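Local coordinates for protein aminotransferase (Neisseria meningitidis Z2491, PDB 3JTX) that probably catalyses the pyridoxal-phosphate-dependent transfer of amino groups between amino acids and keto acids, holding its cofactor as an internal aldimine, at residues L98-R101 / E102-S106; L269-T272 / Y273-S276; M278-P281 / V282-A285. One frame throughout, in Å; residues are numbered along the deposited sequence.

Interaction 1: residues L98-R101 / E102-S106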
loop_
_atom_site.group_PDB
_atom_site.type_symbol
_atom_site.label_atom_id
_atom_site.label_comp_id
_atom_site.label_asym_id
_atom_site.label_seq_id
_atom_site.Cartn_x
_atom_site.Cartn_y
_atom_site.Cartn_z
ATOM N N LEU A 98 -1.509 6.227 1.923
ATOM C CA LEU A 98 -2.730 5.415 1.992
ATOM C C LEU A 98 -2.944 4.916 3.427
ATOM O O LEU A 98 -2.935 3.699 3.694
ATOM C CB LEU A 98 -2.668 4.251 0.989
ATOM C CG LEU A 98 -2.235 4.661 -0.440
ATOM C CD1 LEU A 98 -2.312 3.467 -1.405
ATOM C CD2 LEU A 98 -3.086 5.845 -0.963
ATOM N N GLY A 99 -3.105 5.876 4.331
ATOM C CA GLY A 99 -3.052 5.621 5.768
ATOM C C GLY A 99 -1.629 5.719 6.271
ATOM O O GLY A 99 -0.673 5.445 5.525
ATOM N N SER A 100 -1.460 6.122 7.534
ATOM C CA SER A 100 -0.110 6.265 8.079
ATOM C C SER A 100 0.597 4.913 8.219
ATOM O O SER A 100 1.830 4.864 8.180
ATOM C CB SER A 100 -0.115 7.021 9.421
ATOM O OG SER A 100 -0.757 6.280 10.445
ATOM N N ARG A 101 -0.146 3.812 8.385
ATOM C CA ARG A 101 0.510 2.500 8.560
ATOM C C ARG A 101 1.486 2.171 7.420
ATOM O O ARG A 101 2.677 1.946 7.663
ATOM C CB ARG A 101 -0.522 1.374 8.687
ATOM C CG ARG A 101 0.117 -0.021 8.807
ATOM C CD ARG A 101 -0.901 -1.093 9.196
ATOM N NE ARG A 101 -1.380 -0.809 10.541
ATOM C CZ ARG A 101 -1.299 -1.630 11.581
ATOM N NH1 ARG A 101 -0.821 -2.871 11.467
ATOM N NH2 ARG A 101 -1.734 -1.198 12.758
ATOM N N GLU A 102 0.994 2.148 6.174
ATOM C CA GLU A 102 1.853 1.815 5.038
ATOM C C GLU A 102 3.017 2.797 4.919
ATOM O O GLU A 102 4.122 2.414 4.535
ATOM C CB GLU A 102 1.058 1.711 3.717
ATOM C CG GLU A 102 0.454 3.014 3.207
ATOM C CD GLU A 102 1.360 3.831 2.260
ATOM O OE1 GLU A 102 2.546 3.495 2.073
ATOM O OE2 GLU A 102 0.865 4.830 1.694
ATOM N N ALA A 103 2.753 4.055 5.251
ATOM C CA ALA A 103 3.718 5.139 5.150
ATOM C C ALA A 103 4.859 4.956 6.144
ATOM O O ALA A 103 6.016 5.032 5.777
ATOM C CB ALA A 103 3.011 6.488 5.397
ATOM N N LEU A 104 4.517 4.680 7.400
ATOM C CA LEU A 104 5.521 4.478 8.437
ATOM C C LEU A 104 6.348 3.230 8.117
ATOM O O LEU A 104 7.582 3.245 8.226
ATOM C CB LEU A 104 4.845 4.303 9.805
ATOM C CG LEU A 104 4.208 5.528 10.450
ATOM C CD1 LEU A 104 3.119 5.117 11.461
ATOM C CD2 LEU A 104 5.271 6.431 11.111
ATOM N N PHE A 105 5.666 2.154 7.722
ATOM C CA PHE A 105 6.348 0.899 7.403
ATOM C C PHE A 105 7.327 1.061 6.246
ATOM O O PHE A 105 8.510 0.709 6.353
ATOM C CB PHE A 105 5.339 -0.214 7.075
ATOM C CG PHE A 105 6.004 -1.541 6.781
ATOM C CD1 PHE A 105 6.292 -2.422 7.806
ATOM C CD2 PHE A 105 6.374 -1.881 5.487
ATOM C CE1 PHE A 105 6.941 -3.649 7.554
ATOM C CE2 PHE A 105 7.014 -3.114 5.214
ATOM C CZ PHE A 105 7.308 -3.984 6.262
ATOM N N SER A 106 6.840 1.597 5.126
ATOM C CA SER A 106 7.690 1.749 3.953
ATOM C C SER A 106 8.833 2.742 4.184
ATOM O O SER A 106 9.961 2.495 3.742
ATOM C CB SER A 106 6.873 2.136 2.717
ATOM O OG SER A 106 6.143 3.322 2.921
HETATM O O HOH W 1 -1.912 1.781 5.293
#
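Leu98 and Glu102 meet where helix 100-111 begins, the phosphate-binding helix start expected of fold-type I pyridoxal-phosphate aminotransferases. The glutamate doubles back toward the residues ahead of the helix: CG lies between its own backbone N and carbonyl carbon (chi1 67°), and a second bend at chi2 (90°) brings the carboxylate to the backbone N of Leu98. OE2 receives Leu98 N at 2.8 Å in a nearly straight bond (169°), through the lone pair facing away from OE1. The two side chains slant across each other, and Glu102 CG lies 3.5 Å from Gly99 O. A water joins the backbones, donating to Leu98 O at 2.7 Å and accepting from Glu102 N at 3.1 Å. OE2 has a second partner in Arg271, a salt bridge that probably favours a charged carboxylate. Gly99 is the N-cap, and the following Ser100 N and Arg101 N bond phosphate oxygens of the modified Lys245; the helix dipole should add to this grip. The Arg101 guanidinium bonds Gln131 of its own chain and Thr272 O of the second subunit. One turn on, Glu102 O accepts from Ser106 N and, on the opposite face of its plane, from Ser106 OG at 2.7 Å.

Interaction 2: residues L269-T272 / Y273-S276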
loop_
_atom_site.group_PDB
_atom_site.type_symbol
_atom_site.label_atom_id
_atom_site.label_comp_id
_atom_site.label_asym_id
_atom_site.label_seq_id
_atom_site.Cartn_x
_atom_site.Cartn_y
_atom_site.Cartn_z
ATOM N N LEU A 269 10.204 8.217 -5.110
ATOM C CA LEU A 269 10.752 7.298 -6.110
ATOM C C LEU A 269 10.479 5.846 -5.697
ATOM O O LEU A 269 10.023 5.031 -6.491
ATOM C CB LEU A 269 12.260 7.521 -6.296
ATOM C CG LEU A 269 12.967 6.631 -7.331
ATOM C CD1 LEU A 269 12.297 6.717 -8.735
ATOM C CD2 LEU A 269 14.467 7.016 -7.405
ATOM N N TYR A 270 10.772 5.539 -4.443
ATOM C CA TYR A 270 10.505 4.220 -3.892
ATOM C C TYR A 270 9.018 3.868 -3.979
ATOM O O TYR A 270 8.680 2.731 -4.320
ATOM C CB TYR A 270 10.954 4.181 -2.427
ATOM C CG TYR A 270 10.708 2.874 -1.715
ATOM C CD1 TYR A 270 11.685 1.893 -1.672
ATOM C CD2 TYR A 270 9.535 2.649 -1.032
ATOM C CE1 TYR A 270 11.475 0.684 -0.993
ATOM C CE2 TYR A 270 9.312 1.444 -0.371
ATOM C CZ TYR A 270 10.299 0.472 -0.350
ATOM O OH TYR A 270 10.070 -0.731 0.323
ATOM N N ARG A 271 8.150 4.843 -3.687
ATOM C CA ARG A 271 6.715 4.623 -3.635
ATOM C C ARG A 271 6.117 4.386 -5.020
ATOM O O ARG A 271 5.068 3.752 -5.133
ATOM C CB ARG A 271 5.993 5.769 -2.916
ATOM C CG ARG A 271 6.295 5.818 -1.423
ATOM C CD ARG A 271 5.779 7.084 -0.767
ATOM N NE ARG A 271 4.329 7.072 -0.735
ATOM C CZ ARG A 271 3.591 6.339 0.080
ATOM N NH1 ARG A 271 4.150 5.548 0.985
ATOM N NH2 ARG A 271 2.281 6.412 -0.004
ATOM N N THR A 272 6.784 4.854 -6.070
ATOM C CA THR A 272 6.314 4.564 -7.430
ATOM C C THR A 272 6.400 3.074 -7.714
ATOM O O THR A 272 5.539 2.530 -8.407
ATOM C CB THR A 272 7.015 5.395 -8.543
ATOM O OG1 THR A 272 8.362 4.944 -8.738
ATOM C CG2 THR A 272 6.982 6.872 -8.189
ATOM N N TYR A 273 7.388 2.395 -7.127
ATOM C CA TYR A 273 7.496 0.943 -7.265
ATOM C C TYR A 273 6.656 0.198 -6.229
ATOM O O TYR A 273 6.048 -0.836 -6.547
ATOM C CB TYR A 273 8.965 0.510 -7.182
ATOM C CG TYR A 273 9.764 0.917 -8.399
ATOM C CD1 TYR A 273 9.790 0.113 -9.521
ATOM C CD2 TYR A 273 10.463 2.117 -8.433
ATOM C CE1 TYR A 273 10.501 0.470 -10.664
ATOM C CE2 TYR A 273 11.182 2.495 -9.577
ATOM C CZ TYR A 273 11.196 1.667 -10.683
ATOM O OH TYR A 273 11.911 2.026 -11.803
ATOM N N HIS A 274 6.613 0.737 -5.009
ATOM C CA HIS A 274 5.912 0.139 -3.859
ATOM C C HIS A 274 4.385 0.136 -4.064
ATOM O O HIS A 274 3.665 -0.660 -3.440
ATOM C CB HIS A 274 6.394 0.905 -2.614
ATOM C CG HIS A 274 5.566 0.758 -1.382
ATOM N ND1 HIS A 274 4.690 1.743 -0.955
ATOM C CD2 HIS A 274 5.589 -0.179 -0.403
ATOM C CE1 HIS A 274 4.165 1.381 0.204
ATOM N NE2 HIS A 274 4.682 0.213 0.554
ATOM N N GLY A 275 3.903 1.003 -4.960
ATOM C CA GLY A 275 2.521 0.931 -5.471
ATOM C C GLY A 275 1.486 1.565 -4.558
ATOM O O GLY A 275 0.402 1.000 -4.348
ATOM N N SER A 276 1.815 2.755 -4.043
ATOM C CA SER A 276 1.014 3.428 -3.021
ATOM C C SER A 276 0.415 4.772 -3.482
ATOM O O SER A 276 0.294 5.711 -2.711
ATOM C CB SER A 276 1.831 3.570 -1.732
ATOM O OG SER A 276 3.187 3.983 -1.965
#
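Tyr270 O is gripped twice at the C-terminal turn of helix 261-274, which lies at the dimer interface of this aminotransferase: His274 N donates to it at 3.0 Å, and Tyr273 N adds a weak bond at 3.1 Å. The helix ends at Gly275, whose positive phi turns the chain while its N still reaches Arg271 O at 3.0 Å. Beyond the glycine the chain curls back and sets Ser276 against Arg271. Ser276 OG sits over the centre of one guanidinium face, 3.1 Å above the plane, without a hydrogen bond to the NH groups; it pairs instead with His274 ND1 at 2.9 Å, lying in the imidazole plane, which helps to fix that ring's rotation. Arg271, bent at chi3, turns its charged end toward Glu102. The Tyr270 and His274 rings are near parallel (29° between planes) but slid so far apart that they barely overlap; the real touch is Tyr270 CE2 on His274 CB, 3.7 Å away. The Tyr273 ring brings CD2, at its edge, to Leu269 O and stacks on Tyr12 of the second subunit, while the two His274 rings of the dimer meet. Thr272 OG1, tucked in over its own backbone (chi1 72°), folds back on the helix and donates to Leu269 O at 2.8 Å.

Interaction 3: residues M278-P281 / V282-A285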
loop_
_atom_site.group_PDB
_atom_site.type_symbol
_atom_site.label_atom_id
_atom_site.label_comp_id
_atom_site.label_asym_id
_atom_site.label_seq_id
_atom_site.Cartn_x
_atom_site.Cartn_y
_atom_site.Cartn_z
HETATM N N MSE A 278 -2.744 7.082 -4.648
HETATM C CA MSE A 278 -4.110 7.169 -4.095
HETATM C C MSE A 278 -5.199 7.302 -5.159
HETATM O O MSE A 278 -5.174 8.235 -5.960
HETATM C CB MSE A 278 -4.198 8.366 -3.157
HETATM C CG MSE A 278 -5.482 8.432 -2.337
HETATM SE SE MSE A 278 -5.517 9.943 -1.137
HETATM C CE MSE A 278 -4.220 9.243 0.164
ATOM N N SER A 279 -6.175 6.381 -5.138
ATOM C CA SER A 279 -7.399 6.509 -5.936
ATOM C C SER A 279 -7.872 7.959 -6.043
ATOM O O SER A 279 -8.032 8.630 -5.030
ATOM C CB SER A 279 -8.486 5.664 -5.253
ATOM O OG SER A 279 -9.715 5.768 -5.909
ATOM N N ILE A 280 -8.135 8.455 -7.249
ATOM C CA ILE A 280 -8.518 9.860 -7.372
ATOM C C ILE A 280 -9.795 10.186 -6.558
ATOM O O ILE A 280 -9.815 11.190 -5.832
ATOM C CB ILE A 280 -8.586 10.336 -8.840
ATOM C CG1 ILE A 280 -7.161 10.315 -9.434
ATOM C CG2 ILE A 280 -9.115 11.767 -8.897
ATOM C CD1 ILE A 280 -7.070 10.498 -10.935
ATOM N N PRO A 281 -10.844 9.348 -6.648
ATOM C CA PRO A 281 -12.000 9.618 -5.764
ATOM C C PRO A 281 -11.670 9.669 -4.270
ATOM O O PRO A 281 -12.282 10.457 -3.538
ATOM C CB PRO A 281 -12.960 8.475 -6.087
ATOM C CG PRO A 281 -12.654 8.149 -7.530
ATOM C CD PRO A 281 -11.144 8.286 -7.622
ATOM N N VAL A 282 -10.706 8.869 -3.811
ATOM C CA VAL A 282 -10.244 8.975 -2.423
ATOM C C VAL A 282 -9.498 10.296 -2.173
ATOM O O VAL A 282 -9.657 10.917 -1.105
ATOM C CB VAL A 282 -9.384 7.771 -2.031
ATOM C CG1 VAL A 282 -8.808 7.946 -0.632
ATOM C CG2 VAL A 282 -10.238 6.482 -2.112
ATOM N N GLN A 283 -8.721 10.746 -3.160
ATOM C CA GLN A 283 -8.107 12.063 -3.092
ATOM C C GLN A 283 -9.151 13.189 -2.983
ATOM O O GLN A 283 -8.986 14.125 -2.199
ATOM C CB GLN A 283 -7.210 12.330 -4.296
ATOM C CG GLN A 283 -5.979 11.415 -4.399
ATOM C CD GLN A 283 -4.987 11.943 -5.426
ATOM O OE1 GLN A 283 -4.596 13.116 -5.371
ATOM N NE2 GLN A 283 -4.564 11.078 -6.357
ATOM N N ARG A 284 -10.225 13.078 -3.759
ATOM C CA ARG A 284 -11.294 14.077 -3.722
ATOM C C ARG A 284 -11.998 14.112 -2.350
ATOM O O ARG A 284 -12.269 15.186 -1.802
ATOM C CB ARG A 284 -12.317 13.821 -4.828
ATOM C CG ARG A 284 -11.736 13.817 -6.240
ATOM C CD ARG A 284 -11.578 15.189 -6.818
ATOM N NE ARG A 284 -11.016 15.108 -8.162
ATOM C CZ ARG A 284 -10.216 16.015 -8.706
ATOM N NH1 ARG A 284 -9.871 17.116 -8.038
ATOM N NH2 ARG A 284 -9.743 15.815 -9.927
ATOM N N ALA A 285 -12.323 12.933 -1.835
ATOM C CA ALA A 285 -12.938 12.796 -0.519
ATOM C C ALA A 285 -12.010 13.372 0.550
ATOM O O ALA A 285 -12.468 13.999 1.512
ATOM C CB ALA A 285 -13.239 11.316 -0.245
#
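Met278, present as selenomethionine, and Gln283 make the first-shell contact at the start of helix 280-291, an N-terminal helix turn with Ser279 as the N-cap. The Met278 side chain leaves the backbone with CG anti to N (chi1 -170°) and slants across Gln283, SE lying 3.6 Å from Gln283 CG. It also crosses Val282 at about a right angle, with CG 3.8 Å from Val282 CG1. Beside this apolar layer the glutamine amide reaches back past the helix start: NE2 donates to Met278 O at 2.9 Å (163°), with the acceptor close to the amide plane. The other end of the amide is fixed by Leu68 N, which bonds OE1, so both its polar atoms are engaged and its orientation is set.

The next layer is the backbone. Ser279 does not cap the helix with its side chain; OG points out to a weak bond with Gly251 O of the second subunit, while Ser279 O accepts Gln283 N at 2.9 Å. Pro281 falls in the first turn, where a residue without an N-H costs the helix no bond. The Ile280 and Arg284 side chains run alongside each other in the same direction, and Ile280 CG2 is 3.9 Å from Arg284 NE. That guanidinium is held farther out by salt bridges to Glu58 and Glu70, joining this helix to the start of helix 69-82. In the backbone, Arg284 N donates to Ile280 O at 2.8 Å.

The three contacts follow one another along the chain, each at a helix end: interaction 1 opens helix 100-111, interaction 2 closes helix 261-274 and interaction 3 opens helix 280-291. Centres of interactions 1 and 2 lie about 12 Å apart, and that of interaction 3 lies about 17 Å from each. Leu98 links the set, its CG 3.6 Å from Ser276 O and its CD2 3.5 Å from Met278 CB; interactions 2 and 3 join otherwise just through the sequence. The helix start that holds the cofactor phosphate is thus packed against a helix end at the dimer interface, consistent with an active site built close to the subunit boundary.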